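Local coordinates for protein inorganic pyrophosphatase (Thermus thermophilus, PDB 2PRD) that probably catalyses the magnesium-dependent hydrolysis of inorganic pyrophosphate to two phosphate ions, working as a homohexamer, at residues 16-21 / 56-61; 86-91 / 106-111; 22-27 / 76-81. All blocks are in the same frame, centred on the assembly; numbering follows the deposited sequence.

How the interactions relate
All three contacts belong to the family's central beta-barrel and its rim, and strand 15-22 connects them. Interaction 1 and interaction 2, with centres about 11 Å apart, share a sheet in which strand 15-22 lies beside strand 84-97: Val-16 O probably accepts a hydrogen bond from Val-87 N at 2.8 Å, and Met-18 CB packs 4.0 Å from Val-87 CG2. Interaction 3 continues where 16-21 leaves off, its centre about 15 Å from that of interaction 1, and Glu-21 O lies 3.4 Å from Pro-81 CB. The predicted active site is nearest interaction 1, where the side chain of Phe-57 is about 4 Å from that of Asp-70, a predicted magnesium ligand.

Interaction 1. Residues 16-21 / 56-61; sequences VHMVIE and GFIPST
Val-19 lies over one face of the Phe-57 ring, a CH-pi contact within an antiparallel strand pair of the mixed sheet that forms the pyrophosphatase beta-barrel. Val-19 CB sits 3.9 Å from the ring centroid, displaced toward the rim of the ring. The two residues are a hydrogen-bonded antiparallel pair, which puts both side chains on one face of the sheet, where they lie side by side: Val-19 N donates to Phe-57 O at 2.9 Å in a nearly straight bond (166°). Phe-57 CG stands between its own backbone N and carbonyl carbon (chi1 69°), which brings the ring up alongside the valine. On the sheet face away from this ring, Met-18 CG meets Ile-58 CG1 at 3.8 Å, and Val-16 CG2 meets Ile-58 CD1 at 3.7 Å, those two side chains crossing at about a right angle. Farther along, Pro-59 CD packs against the carbonyl oxygen of His-17, which is buried without a hydrogen-bonding partner. In the second shell, strand 84-97 backs Val-16 and Met-18, while Phe-57 touches Asp-70, a predicted magnesium ligand. Tyr-32 N holds Glu-21 OE2, and this oxygen reaches the ring edge, 3.6 Å from Phe-57 CD2, with carboxylate and ring planes 73° apart.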
# COMPACT_ATOMS: atom_id res chain seq x y z
N VAL A 16 -26.32 4.83 13.26
CA VAL A 16 -26.46 3.39 13.45
C VAL A 16 -25.14 2.64 13.48
O VAL A 16 -24.12 3.16 13.03
CB VAL A 16 -27.36 2.81 12.35
CG1 VAL A 16 -28.80 3.37 12.31
CG2 VAL A 16 -26.75 3.00 10.99
N HIS A 17 -25.16 1.43 13.99
CA HIS A 17 -24.02 0.54 13.99
C HIS A 17 -24.01 -0.12 12.60
O HIS A 17 -25.10 -0.33 12.06
CB HIS A 17 -24.10 -0.58 15.00
CG HIS A 17 -23.67 -0.21 16.39
ND1 HIS A 17 -24.23 -0.81 17.49
CD2 HIS A 17 -22.81 0.71 16.83
CE1 HIS A 17 -23.65 -0.31 18.58
NE2 HIS A 17 -22.78 0.60 18.20
N MET A 18 -22.84 -0.37 12.04
CA MET A 18 -22.68 -1.05 10.76
C MET A 18 -21.50 -2.03 10.89
O MET A 18 -20.50 -1.66 11.51
CB MET A 18 -22.47 -0.13 9.55
CG MET A 18 -23.76 0.25 8.84
SD MET A 18 -23.54 1.03 7.25
CE MET A 18 -22.32 -0.10 6.56
N VAL A 19 -21.68 -3.23 10.38
CA VAL A 19 -20.60 -4.24 10.34
C VAL A 19 -20.03 -4.11 8.92
O VAL A 19 -20.75 -4.26 7.93
CB VAL A 19 -21.11 -5.64 10.61
CG1 VAL A 19 -19.93 -6.63 10.65
CG2 VAL A 19 -21.73 -5.65 12.00
N ILE A 20 -18.74 -3.78 8.85
CA ILE A 20 -18.07 -3.60 7.57
C ILE A 20 -17.72 -4.99 7.05
O ILE A 20 -17.26 -5.82 7.81
CB ILE A 20 -16.77 -2.79 7.65
CG1 ILE A 20 -17.04 -1.34 8.06
CG2 ILE A 20 -16.08 -2.82 6.29
CD1 ILE A 20 -18.37 -0.82 7.51
N GLU A 21 -18.05 -5.19 5.77
CA GLU A 21 -17.75 -6.44 5.10
C GLU A 21 -16.64 -6.21 4.07
O GLU A 21 -15.68 -6.99 4.06
CB GLU A 21 -18.94 -7.07 4.41
CG GLU A 21 -19.83 -7.69 5.54
CD GLU A 21 -21.15 -8.08 4.90
OE1 GLU A 21 -21.62 -7.32 4.03
OE2 GLU A 21 -21.64 -9.15 5.30
N GLY A 56 -21.27 -2.76 4.11
CA GLY A 56 -21.50 -3.72 5.24
C GLY A 56 -23.01 -3.72 5.44
O GLY A 56 -23.67 -3.26 4.52
N PHE A 57 -23.42 -4.15 6.60
CA PHE A 57 -24.86 -4.23 6.89
C PHE A 57 -25.19 -3.64 8.22
O PHE A 57 -24.26 -3.55 9.04
CB PHE A 57 -25.24 -5.74 6.84
CG PHE A 57 -24.70 -6.60 7.94
CD1 PHE A 57 -25.28 -6.66 9.20
CD2 PHE A 57 -23.59 -7.41 7.72
CE1 PHE A 57 -24.77 -7.44 10.20
CE2 PHE A 57 -23.06 -8.19 8.72
CZ PHE A 57 -23.66 -8.24 9.97
N ILE A 58 -26.47 -3.29 8.46
CA ILE A 58 -26.86 -2.77 9.80
C ILE A 58 -27.31 -3.92 10.67
O ILE A 58 -28.26 -4.59 10.25
CB ILE A 58 -27.95 -1.67 9.67
CG1 ILE A 58 -27.47 -0.53 8.76
CG2 ILE A 58 -28.22 -1.14 11.09
CD1 ILE A 58 -28.41 0.67 8.67
N PRO A 59 -26.67 -4.26 11.79
CA PRO A 59 -27.08 -5.38 12.61
C PRO A 59 -28.48 -5.18 13.21
O PRO A 59 -28.87 -4.03 13.49
CB PRO A 59 -25.96 -5.50 13.63
CG PRO A 59 -25.39 -4.10 13.71
CD PRO A 59 -25.49 -3.55 12.32
N SER A 60 -29.25 -6.27 13.35
CA SER A 60 -30.59 -6.20 13.92
C SER A 60 -31.60 -5.43 13.09
O SER A 60 -32.34 -4.58 13.63
CB SER A 60 -30.55 -5.48 15.27
OG SER A 60 -29.89 -6.35 16.20
N THR A 61 -31.57 -5.69 11.81
CA THR A 61 -32.50 -5.06 10.86
C THR A 61 -32.81 -6.22 9.89
O THR A 61 -32.08 -7.22 9.86
CB THR A 61 -32.03 -3.85 10.09
OG1 THR A 61 -30.88 -4.17 9.29
CG2 THR A 61 -31.68 -2.66 10.97

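Interaction 2. Residues 86-91 / 106-111; sequences EVRVVG and IGVVAE
Val-108 and Arg-88 face each other as a hydrogen-bonded antiparallel pair, and their side chains leave the sheet on the same side. Arg-88 N donates to Val-108 O at 2.9 Å, close to the line of the carbonyl, while Val-108 N returns a more bent bond to Arg-88 O. With Arg-88 CG opposite the backbone N (chi1 172°) and the chain bent at chi3, the guanidinium folds back over the valine. Val-108 CG2 comes beneath one face, 3.5 Å from Arg-88 NH2 and offset toward the rim of the group. That same NH2 is hydrogen-bonded to Ile-118 O in a neighbouring loop, so one end of the guanidinium is held by a carbonyl while its face rests on a methyl. A leucine in place of this arginine would probably leave Ile-118 O without this donor and take away the flat group that lies over Val-108 CG2.

Ile-106 lies farther along the same face, covering the backbone of Gly-91 with its CB, 3.9 Å from Gly-91 O. Its own backbone is gripped twice: Val-90 N donates to Ile-106 O in an almost straight bond (172°), and Ile-106 N donates to Gly-91 O from above the carbonyl plane. Gly-107 is packed closely by Val-87 CG1, 3.7 Å from its CA, leaving little room for a side chain there. At the other end Glu-86 O accepts from Ala-110 N at 3.1 Å and from a water that also receives Glu-111 N, while Glu-111 makes backbone bonds to a second subunit. Val-90 and Gly-91 together oppose Ile-106, a classic beta bulge within the hairpin of strands 84-97 and 101-109.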
# COMPACT_ATOMS: atom_id res chain seq x y z
N GLU A 86 -19.93 3.39 13.86
CA GLU A 86 -21.14 4.20 13.94
C GLU A 86 -21.10 5.05 12.66
O GLU A 86 -20.13 5.74 12.33
CB GLU A 86 -21.03 5.18 15.11
CG GLU A 86 -21.17 4.42 16.42
CD GLU A 86 -20.54 5.26 17.53
OE1 GLU A 86 -19.30 5.17 17.73
OE2 GLU A 86 -21.33 6.02 18.13
N VAL A 87 -22.24 4.94 12.03
CA VAL A 87 -22.45 5.57 10.73
C VAL A 87 -23.62 6.52 10.80
O VAL A 87 -24.68 6.14 11.29
CB VAL A 87 -22.74 4.41 9.74
CG1 VAL A 87 -23.26 4.96 8.42
CG2 VAL A 87 -21.42 3.68 9.43
N ARG A 88 -23.40 7.71 10.27
CA ARG A 88 -24.46 8.70 10.13
C ARG A 88 -25.15 8.55 8.79
O ARG A 88 -24.59 8.73 7.70
CB ARG A 88 -23.90 10.10 10.36
CG ARG A 88 -24.87 11.22 10.06
CD ARG A 88 -24.47 12.55 10.70
NE ARG A 88 -23.69 13.24 9.67
CZ ARG A 88 -22.38 13.24 9.97
NH1 ARG A 88 -22.08 12.67 11.12
NH2 ARG A 88 -21.55 13.81 9.15
N VAL A 89 -26.47 8.26 8.85
CA VAL A 89 -27.34 8.09 7.67
C VAL A 89 -27.69 9.38 6.95
O VAL A 89 -28.39 10.24 7.51
CB VAL A 89 -28.67 7.39 8.03
CG1 VAL A 89 -29.46 7.03 6.78
CG2 VAL A 89 -28.35 6.13 8.82
N VAL A 90 -27.31 9.47 5.68
CA VAL A 90 -27.65 10.72 4.96
C VAL A 90 -28.45 10.50 3.71
O VAL A 90 -28.86 11.51 3.10
CB VAL A 90 -26.31 11.47 4.68
CG1 VAL A 90 -25.52 11.61 5.98
CG2 VAL A 90 -25.47 10.74 3.66
N GLY A 91 -28.74 9.28 3.27
CA GLY A 91 -29.46 9.02 2.04
C GLY A 91 -29.71 7.58 1.66
O GLY A 91 -29.35 6.67 2.39
N ILE A 106 -26.77 5.15 2.53
CA ILE A 106 -25.54 5.87 2.20
C ILE A 106 -25.17 6.52 3.54
O ILE A 106 -26.04 7.16 4.13
CB ILE A 106 -25.69 6.87 1.07
CG1 ILE A 106 -26.13 6.17 -0.24
CG2 ILE A 106 -24.45 7.68 0.73
CD1 ILE A 106 -25.08 5.13 -0.61
N GLY A 107 -23.93 6.29 4.03
CA GLY A 107 -23.64 6.95 5.31
C GLY A 107 -22.20 7.45 5.34
O GLY A 107 -21.49 7.26 4.36
N VAL A 108 -21.87 8.12 6.44
CA VAL A 108 -20.52 8.66 6.57
C VAL A 108 -20.04 8.20 7.94
O VAL A 108 -20.91 8.09 8.76
CB VAL A 108 -20.47 10.19 6.55
CG1 VAL A 108 -20.59 10.72 5.12
CG2 VAL A 108 -21.60 10.80 7.35
N VAL A 109 -18.74 8.02 8.09
CA VAL A 109 -18.20 7.68 9.41
C VAL A 109 -18.57 8.85 10.32
O VAL A 109 -18.16 9.97 10.04
CB VAL A 109 -16.69 7.54 9.24
CG1 VAL A 109 -15.91 7.46 10.53
CG2 VAL A 109 -16.46 6.24 8.44
N ALA A 110 -19.32 8.55 11.37
CA ALA A 110 -19.83 9.54 12.30
C ALA A 110 -18.75 10.24 13.10
O ALA A 110 -18.86 11.42 13.43
CB ALA A 110 -20.81 8.88 13.26
N GLU A 111 -17.71 9.50 13.45
CA GLU A 111 -16.62 10.07 14.27
C GLU A 111 -15.42 10.48 13.46
O GLU A 111 -14.34 10.10 13.87
CB GLU A 111 -16.22 9.06 15.36
CG GLU A 111 -17.35 8.74 16.33
CD GLU A 111 -17.66 9.90 17.25
OE1 GLU A 111 -16.77 10.72 17.54
OE2 GLU A 111 -18.82 10.03 17.71
O HOH W 1 -17.61 6.64 13.73

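Interaction 3. Residues 22-27 / 76-81; sequences VPRGSG and TYPLLP
Thr-76 O receives Arg-24 NH2 at the edge of the guanidinium, where a loop following strand 70-74 meets the type II beta turn Pro-23 to Ser-26. The bond is weak, 3.1 Å long and bent to 127°; Ser-75 O is the stronger partner of that nitrogen. Tyr-77, whose CB points away from the turn, packs on Asn-28 of a second subunit and Phe-50 of a fourth, linking this loop to the hexamer interfaces. Pro-78 then slides under Arg-24: its CG approaches one face of the guanidinium, offset toward the rim, and its CB lies 3.3 Å from Arg-24 O. The Arg-24 chain leaves extended (chi1 163°) and turns at chi3, which carries the charged end across this proline. Leu-79 contributes backbone, its carbonyl oxygen 3.1 Å from Pro-23 CB, while Leu-79 N and Arg-24 N both bond to Asp-54 OD2, a single carboxylate oxygen bridging the two loops. Leu-80 packs on Pro-81 of the second subunit. Pro-81 closes the contact, its side chain crossing that of Pro-23 at about a right angle, with Pro-81 CD 3.7 Å from Pro-23 CG.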
# COMPACT_ATOMS: atom_id res chain seq x y z
N VAL A 22 -16.84 -5.14 3.28
CA VAL A 22 -15.81 -4.85 2.25
C VAL A 22 -15.20 -3.51 2.38
O VAL A 22 -15.94 -2.52 2.30
CB VAL A 22 -16.53 -4.92 0.86
CG1 VAL A 22 -15.53 -4.91 -0.32
CG2 VAL A 22 -17.42 -6.13 0.66
N PRO A 23 -13.87 -3.41 2.62
CA PRO A 23 -13.22 -2.11 2.66
C PRO A 23 -13.30 -1.37 1.31
O PRO A 23 -13.35 -1.88 0.17
CB PRO A 23 -11.76 -2.48 2.93
CG PRO A 23 -11.81 -3.82 3.57
CD PRO A 23 -12.94 -4.53 2.82
N ARG A 24 -13.31 -0.02 1.43
CA ARG A 24 -13.30 0.81 0.24
C ARG A 24 -12.01 0.53 -0.51
O ARG A 24 -10.96 0.38 0.14
CB ARG A 24 -13.33 2.30 0.65
CG ARG A 24 -12.90 3.15 -0.56
CD ARG A 24 -13.46 4.54 -0.47
NE ARG A 24 -12.93 5.26 0.65
CZ ARG A 24 -11.66 5.66 0.76
NH1 ARG A 24 -10.77 5.45 -0.18
NH2 ARG A 24 -11.33 6.30 1.87
N GLY A 25 -12.05 0.42 -1.84
CA GLY A 25 -10.77 0.17 -2.54
C GLY A 25 -10.47 -1.29 -2.68
O GLY A 25 -9.45 -1.61 -3.30
N SER A 26 -11.36 -2.13 -2.19
CA SER A 26 -11.16 -3.58 -2.31
C SER A 26 -11.97 -4.22 -3.39
O SER A 26 -13.12 -3.83 -3.72
CB SER A 26 -11.48 -4.18 -0.91
OG SER A 26 -11.35 -5.60 -1.04
N GLY A 27 -11.37 -5.23 -4.01
CA GLY A 27 -11.96 -6.04 -5.07
C GLY A 27 -12.30 -7.43 -4.54
O GLY A 27 -12.81 -8.29 -5.28
N THR A 76 -12.64 8.37 5.32
CA THR A 76 -11.35 8.99 5.00
C THR A 76 -10.34 7.89 4.70
O THR A 76 -9.59 8.02 3.71
CB THR A 76 -10.76 9.86 6.14
OG1 THR A 76 -11.72 10.94 6.30
CG2 THR A 76 -9.47 10.53 5.72
N TYR A 77 -10.34 6.85 5.47
CA TYR A 77 -9.43 5.69 5.31
C TYR A 77 -10.29 4.42 5.29
O TYR A 77 -11.22 4.33 6.11
CB TYR A 77 -8.45 5.62 6.48
CG TYR A 77 -7.72 6.87 6.87
CD1 TYR A 77 -6.86 7.50 5.96
CD2 TYR A 77 -7.78 7.39 8.17
CE1 TYR A 77 -6.15 8.64 6.30
CE2 TYR A 77 -7.09 8.54 8.48
CZ TYR A 77 -6.27 9.14 7.57
OH TYR A 77 -5.55 10.27 7.91
N PRO A 78 -9.97 3.51 4.37
CA PRO A 78 -10.76 2.26 4.25
C PRO A 78 -10.74 1.53 5.58
O PRO A 78 -9.74 1.58 6.32
CB PRO A 78 -10.05 1.49 3.14
CG PRO A 78 -9.31 2.56 2.36
CD PRO A 78 -8.85 3.58 3.43
N LEU A 79 -11.84 0.86 5.88
CA LEU A 79 -11.97 0.10 7.14
C LEU A 79 -11.60 -1.32 6.91
O LEU A 79 -10.99 -1.62 5.85
CB LEU A 79 -13.41 0.37 7.64
CG LEU A 79 -13.72 1.88 7.79
CD1 LEU A 79 -15.21 2.15 7.80
CD2 LEU A 79 -13.11 2.38 9.11
N LEU A 80 -11.85 -2.20 7.86
CA LEU A 80 -11.47 -3.63 7.68
C LEU A 80 -12.69 -4.50 7.88
O LEU A 80 -13.62 -4.05 8.58
CB LEU A 80 -10.49 -3.95 8.82
CG LEU A 80 -9.02 -3.61 8.62
CD1 LEU A 80 -8.24 -3.71 9.91
CD2 LEU A 80 -8.41 -4.56 7.59
N PRO A 81 -12.72 -5.68 7.27
CA PRO A 81 -13.86 -6.57 7.44
C PRO A 81 -14.06 -6.94 8.88
O PRO A 81 -13.06 -7.28 9.58
CB PRO A 81 -13.53 -7.80 6.58
CG PRO A 81 -12.46 -7.33 5.66
CD PRO A 81 -11.67 -6.24 6.41